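Local coordinates for (S)-ureidoglycine aminohydrolase cupin domain-containing protein (Pseudomonas syringae pv. tomato, PDB 3MYX) that is of unknown function but belongs to the cupin superfamily and is probably related to (S)-ureidoglycine aminohydrolases, at residues 44-56 / 105-118. Sequence-based numbering, arbitrary orientation. Where two conformers were deposited one is given.
Sequences EQGIAAGIVEFGT and AQPESLWAFCASTQ
Val52 lies against one face of the Trp111 indole, where strands 47-54 and 109-116 run antiparallel in a sheet of the first of two cupin-like beta domains. The indole is folded back over the neighbouring strand because Trp111 CG stands between its own backbone N and carbonyl carbon (chi1 56°). Val52 CB consequently sits 3.8 Å from the centroid of the five-membered ring, a CH-pi contact, while CG1 reaches the benzo half. A beta-branched residue suits this place, since its second methyl, CG2, is left to meet Phe113 CD2 at 3.8 Å. Beyond Val52, Phe54 CB packs against Trp111 CH2, and the Phe54 ring offers its edge to Ala105 CB.

Phe113 adopts a similar first torsion (76°) to swing its ring across the partner backbone, setting one face over Gly50 N and Ala49 C. The ring's CE2 comes within 3.4 Å of Gly50 CA; Gly50, having no side chain, lets the ring lie this close to the backbone. Arg37, from strand 37-39, adds a cation-pi contact to Phe113, while Leu69 and Met71 of strand 66-71 pack against Trp111.

On the face carrying Ile51 and Ala112, Glu53 and Leu110 run side by side. The aliphatic CG of Glu53 rests on Leu110 CD1 at 3.9 Å, and its carboxylate has a long, weak ion pair with Arg38.

Where the strands give way to loops, water 1 joins Gln45 O to Gln118 N and Ser116 OG. Here Thr117 grips a single carbonyl twice: its N donates to Gly46 O from above the carbonyl plane (3.0 Å), whereas its OG1 donates in that plane, on a lone pair of Gly46 O, at 2.7 Å.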
loop_
_atom_site.group_PDB
_atom_site.type_symbol
_atom_site.label_atom_id
_atom_site.label_comp_id
_atom_site.label_asym_id
_atom_site.label_seq_id
_atom_site.Cartn_x
_atom_site.Cartn_y
_atom_site.Cartn_z
ATOM N N GLU A 44 -13.108 -10.869 2.083
ATOM C CA GLU A 44 -13.372 -12.206 2.567
ATOM C C GLU A 44 -12.150 -13.098 2.405
ATOM O O GLU A 44 -11.924 -13.938 3.260
ATOM C CB GLU A 44 -14.613 -12.816 1.891
ATOM C CG GLU A 44 -15.936 -12.329 2.478
ATOM N N GLN A 45 -11.344 -12.870 1.347
ATOM C CA GLN A 45 -10.100 -13.620 1.018
ATOM C C GLN A 45 -8.795 -13.117 1.670
ATOM O O GLN A 45 -7.666 -13.505 1.279
ATOM C CB GLN A 45 -9.829 -13.585 -0.484
ATOM C CG GLN A 45 -10.975 -14.022 -1.382
ATOM C CD GLN A 45 -11.575 -15.353 -0.996
ATOM O OE1 GLN A 45 -12.798 -15.510 -1.001
ATOM N NE2 GLN A 45 -10.726 -16.319 -0.659
ATOM N N GLY A 46 -8.939 -12.165 2.565
ATOM C CA GLY A 46 -7.888 -11.841 3.511
ATOM C C GLY A 46 -7.036 -10.631 3.264
ATOM O O GLY A 46 -6.194 -10.315 4.108
ATOM N N ILE A 47 -7.214 -9.953 2.139
ATOM C CA ILE A 47 -6.479 -8.704 1.929
ATOM C C ILE A 47 -7.031 -7.611 2.842
ATOM O O ILE A 47 -8.233 -7.382 2.879
ATOM C CB ILE A 47 -6.523 -8.273 0.461
ATOM C CG1 ILE A 47 -5.620 -9.193 -0.378
ATOM C CG2 ILE A 47 -6.042 -6.831 0.292
ATOM C CD1 ILE A 47 -4.111 -8.886 -0.258
ATOM N N ALA A 48 -6.137 -6.943 3.572
ATOM C CA ALA A 48 -6.500 -5.907 4.527
ATOM C C ALA A 48 -5.658 -4.656 4.276
ATOM O O ALA A 48 -4.504 -4.738 3.837
ATOM C CB ALA A 48 -6.291 -6.381 5.972
ATOM N N ALA A 49 -6.240 -3.502 4.553
ATOM C CA ALA A 49 -5.540 -2.235 4.414
ATOM C C ALA A 49 -5.998 -1.262 5.487
ATOM O O ALA A 49 -7.138 -1.320 5.941
ATOM C CB ALA A 49 -5.748 -1.631 2.995
ATOM N N GLY A 50 -5.110 -0.365 5.884
ATOM C CA GLY A 50 -5.444 0.594 6.906
ATOM C C GLY A 50 -4.212 1.330 7.374
ATOM O O GLY A 50 -3.289 1.573 6.587
ATOM N N ILE A 51 -4.232 1.705 8.655
ATOM C CA ILE A 51 -3.079 2.318 9.294
ATOM C C ILE A 51 -2.793 1.634 10.630
ATOM O O ILE A 51 -3.644 0.950 11.217
ATOM C CB ILE A 51 -3.244 3.861 9.471
ATOM C CG1 ILE A 51 -4.383 4.174 10.458
ATOM C CG2 ILE A 51 -3.448 4.541 8.101
ATOM C CD1 ILE A 51 -4.549 5.651 10.794
ATOM N N VAL A 52 -1.549 1.767 11.063
ATOM C CA VAL A 52 -1.117 1.334 12.386
ATOM C C VAL A 52 -0.551 2.552 13.110
ATOM O O VAL A 52 0.243 3.305 12.536
ATOM C CB VAL A 52 -0.070 0.211 12.339
ATOM C CG1 VAL A 52 0.479 -0.090 13.732
ATOM C CG2 VAL A 52 -0.685 -1.041 11.707
ATOM N N GLU A 53 -1.008 2.762 14.341
ATOM C CA GLU A 53 -0.441 3.753 15.248
ATOM C C GLU A 53 0.295 2.977 16.335
ATOM O O GLU A 53 -0.298 2.142 17.009
ATOM C CB GLU A 53 -1.556 4.625 15.835
ATOM C CG GLU A 53 -2.296 5.401 14.761
ATOM C CD GLU A 53 -3.329 6.386 15.265
ATOM O OE1 GLU A 53 -3.379 6.660 16.472
ATOM O OE2 GLU A 53 -4.099 6.888 14.429
ATOM N N PHE A 54 1.583 3.239 16.507
ATOM C CA PHE A 54 2.377 2.486 17.453
ATOM C C PHE A 54 3.567 3.310 17.915
ATOM O O PHE A 54 4.047 4.185 17.183
ATOM C CB PHE A 54 2.824 1.179 16.793
ATOM C CG PHE A 54 3.118 0.071 17.758
ATOM C CD1 PHE A 54 2.106 -0.501 18.516
ATOM C CD2 PHE A 54 4.400 -0.453 17.870
ATOM C CE1 PHE A 54 2.370 -1.547 19.382
ATOM C CE2 PHE A 54 4.665 -1.517 18.741
ATOM C CZ PHE A 54 3.655 -2.041 19.500
ATOM N N GLY A 55 4.022 3.057 19.132
ATOM C CA GLY A 55 5.058 3.871 19.738
ATOM C C GLY A 55 6.037 3.151 20.633
ATOM O O GLY A 55 6.740 3.798 21.406
ATOM N N THR A 56 6.101 1.826 20.515
ATOM C CA THR A 56 6.980 0.987 21.298
ATOM C C THR A 56 7.601 -0.087 20.365
ATOM O O THR A 56 7.447 -0.028 19.155
ATOM C CB THR A 56 6.164 0.371 22.490
ATOM O OG1 THR A 56 5.021 -0.326 21.983
ATOM C CG2 THR A 56 5.667 1.471 23.463
ATOM N N ALA A 105 9.037 1.024 16.971
ATOM C CA ALA A 105 8.494 2.319 16.580
ATOM C C ALA A 105 8.891 3.388 17.584
ATOM O O ALA A 105 8.792 3.201 18.787
ATOM C CB ALA A 105 6.970 2.260 16.486
ATOM N N GLN A 106 9.276 4.544 17.065
ATOM C CA GLN A 106 9.428 5.707 17.914
ATOM C C GLN A 106 8.044 6.121 18.416
ATOM O O GLN A 106 7.035 5.834 17.781
ATOM C CB GLN A 106 10.113 6.835 17.150
ATOM C CG GLN A 106 11.584 6.539 16.899
ATOM C CD GLN A 106 12.342 6.267 18.183
ATOM O OE1 GLN A 106 12.846 5.165 18.403
ATOM N NE2 GLN A 106 12.411 7.272 19.052
ATOM N N PRO A 107 7.986 6.784 19.584
ATOM C CA PRO A 107 6.673 7.207 20.054
ATOM C C PRO A 107 5.894 7.997 19.013
ATOM O O PRO A 107 6.481 8.798 18.264
ATOM C CB PRO A 107 7.010 8.095 21.252
ATOM C CG PRO A 107 8.261 7.517 21.781
ATOM C CD PRO A 107 9.048 7.132 20.547
ATOM N N GLU A 108 4.588 7.751 18.942
ATOM C CA GLU A 108 3.690 8.530 18.099
ATOM C C GLU A 108 4.014 8.328 16.610
ATOM O O GLU A 108 3.986 9.277 15.834
ATOM C CB GLU A 108 3.742 10.023 18.500
ATOM C CG GLU A 108 3.636 10.251 20.010
ATOM C CD GLU A 108 2.277 9.894 20.567
ATOM O OE1 GLU A 108 1.280 9.943 19.819
ATOM O OE2 GLU A 108 2.207 9.581 21.775
ATOM N N SER A 109 4.355 7.098 16.228
ATOM C CA SER A 109 4.567 6.770 14.818
ATOM C C SER A 109 3.260 6.263 14.208
ATOM O O SER A 109 2.374 5.739 14.903
ATOM C CB SER A 109 5.675 5.736 14.660
ATOM O OG SER A 109 6.923 6.232 15.092
ATOM N N LEU A 110 3.158 6.409 12.888
ATOM C CA LEU A 110 1.942 6.055 12.163
ATOM C C LEU A 110 2.343 5.647 10.765
ATOM O O LEU A 110 3.049 6.387 10.065
ATOM C CB LEU A 110 0.978 7.258 12.111
ATOM C CG LEU A 110 -0.453 7.041 11.596
ATOM C CD1 LEU A 110 -1.416 8.132 12.160
ATOM C CD2 LEU A 110 -0.548 6.973 10.057
ATOM N N TRP A 111 1.878 4.474 10.348
ATOM C CA TRP A 111 2.097 4.021 8.981
ATOM C C TRP A 111 0.846 3.463 8.360
ATOM O O TRP A 111 -0.035 2.986 9.066
ATOM C CB TRP A 111 3.214 2.993 8.911
ATOM C CG TRP A 111 3.119 1.746 9.748
ATOM C CD1 TRP A 111 2.649 0.525 9.357
ATOM C CD2 TRP A 111 3.612 1.566 11.092
ATOM N NE1 TRP A 111 2.831 -0.399 10.347
ATOM C CE2 TRP A 111 3.391 0.210 11.435
ATOM C CE3 TRP A 111 4.196 2.419 12.040
ATOM C CZ2 TRP A 111 3.764 -0.320 12.670
ATOM C CZ3 TRP A 111 4.530 1.898 13.285
ATOM C CH2 TRP A 111 4.320 0.539 13.577
ATOM N N ALA A 112 0.765 3.542 7.034
ATOM C CA ALA A 112 -0.256 2.816 6.299
ATOM C C ALA A 112 0.225 1.389 6.059
ATOM O O ALA A 112 1.418 1.121 5.997
ATOM C CB ALA A 112 -0.586 3.488 4.973
ATOM N N PHE A 113 -0.715 0.471 5.905
ATOM C CA PHE A 113 -0.370 -0.904 5.603
ATOM C C PHE A 113 -1.297 -1.520 4.574
ATOM O O PHE A 113 -2.464 -1.118 4.423
ATOM C CB PHE A 113 -0.382 -1.774 6.880
ATOM C CG PHE A 113 -1.771 -2.142 7.368
ATOM C CD1 PHE A 113 -2.431 -3.268 6.895
ATOM C CD2 PHE A 113 -2.436 -1.356 8.302
ATOM C CE1 PHE A 113 -3.716 -3.593 7.314
ATOM C CE2 PHE A 113 -3.730 -1.695 8.734
ATOM C CZ PHE A 113 -4.368 -2.812 8.227
ATOM N N CYS A 114 -0.759 -2.522 3.879
ATOM C CA CYS A 114 -1.547 -3.503 3.131
ATOM C C CYS A 114 -0.992 -4.868 3.492
ATOM O O CYS A 114 0.217 -5.090 3.432
ATOM C CB CYS A 114 -1.432 -3.249 1.633
ATOM S SG CYS A 114 -2.402 -4.427 0.641
ATOM N N ALA A 115 -1.877 -5.779 3.905
ATOM C CA ALA A 115 -1.484 -7.115 4.318
ATOM C C ALA A 115 -2.275 -8.162 3.573
ATOM O O ALA A 115 -3.482 -8.014 3.395
ATOM C CB ALA A 115 -1.713 -7.286 5.824
ATOM N N SER A 116 -1.591 -9.237 3.194
ATOM C CA SER A 116 -2.256 -10.473 2.813
ATOM C C SER A 116 -2.303 -11.337 4.059
ATOM O O SER A 116 -1.282 -11.846 4.517
ATOM C CB SER A 116 -1.491 -11.192 1.719
ATOM O OG SER A 116 -2.078 -12.455 1.431
ATOM N N THR A 117 -3.502 -11.498 4.616
ATOM C CA THR A 117 -3.664 -12.275 5.828
ATOM C C THR A 117 -3.918 -13.758 5.560
ATOM O O THR A 117 -3.820 -14.560 6.475
ATOM C CB THR A 117 -4.720 -11.682 6.804
ATOM O OG1 THR A 117 -6.038 -11.860 6.277
ATOM C CG2 THR A 117 -4.453 -10.202 7.120
ATOM N N GLN A 118 -4.223 -14.109 4.306
ATOM C CA GLN A 118 -4.369 -15.508 3.881
ATOM C C GLN A 118 -3.135 -15.924 3.087
ATOM O O GLN A 118 -2.689 -15.195 2.211
ATOM C CB GLN A 118 -5.605 -15.646 2.986
ATOM C CG GLN A 118 -5.831 -17.078 2.458
ATOM C CD GLN A 118 -6.016 -18.082 3.565
ATOM O OE1 GLN A 118 -6.898 -17.916 4.416
ATOM N NE2 GLN A 118 -5.205 -19.149 3.563
HETATM O O HOH W 1 -4.869 -12.430 1.927
#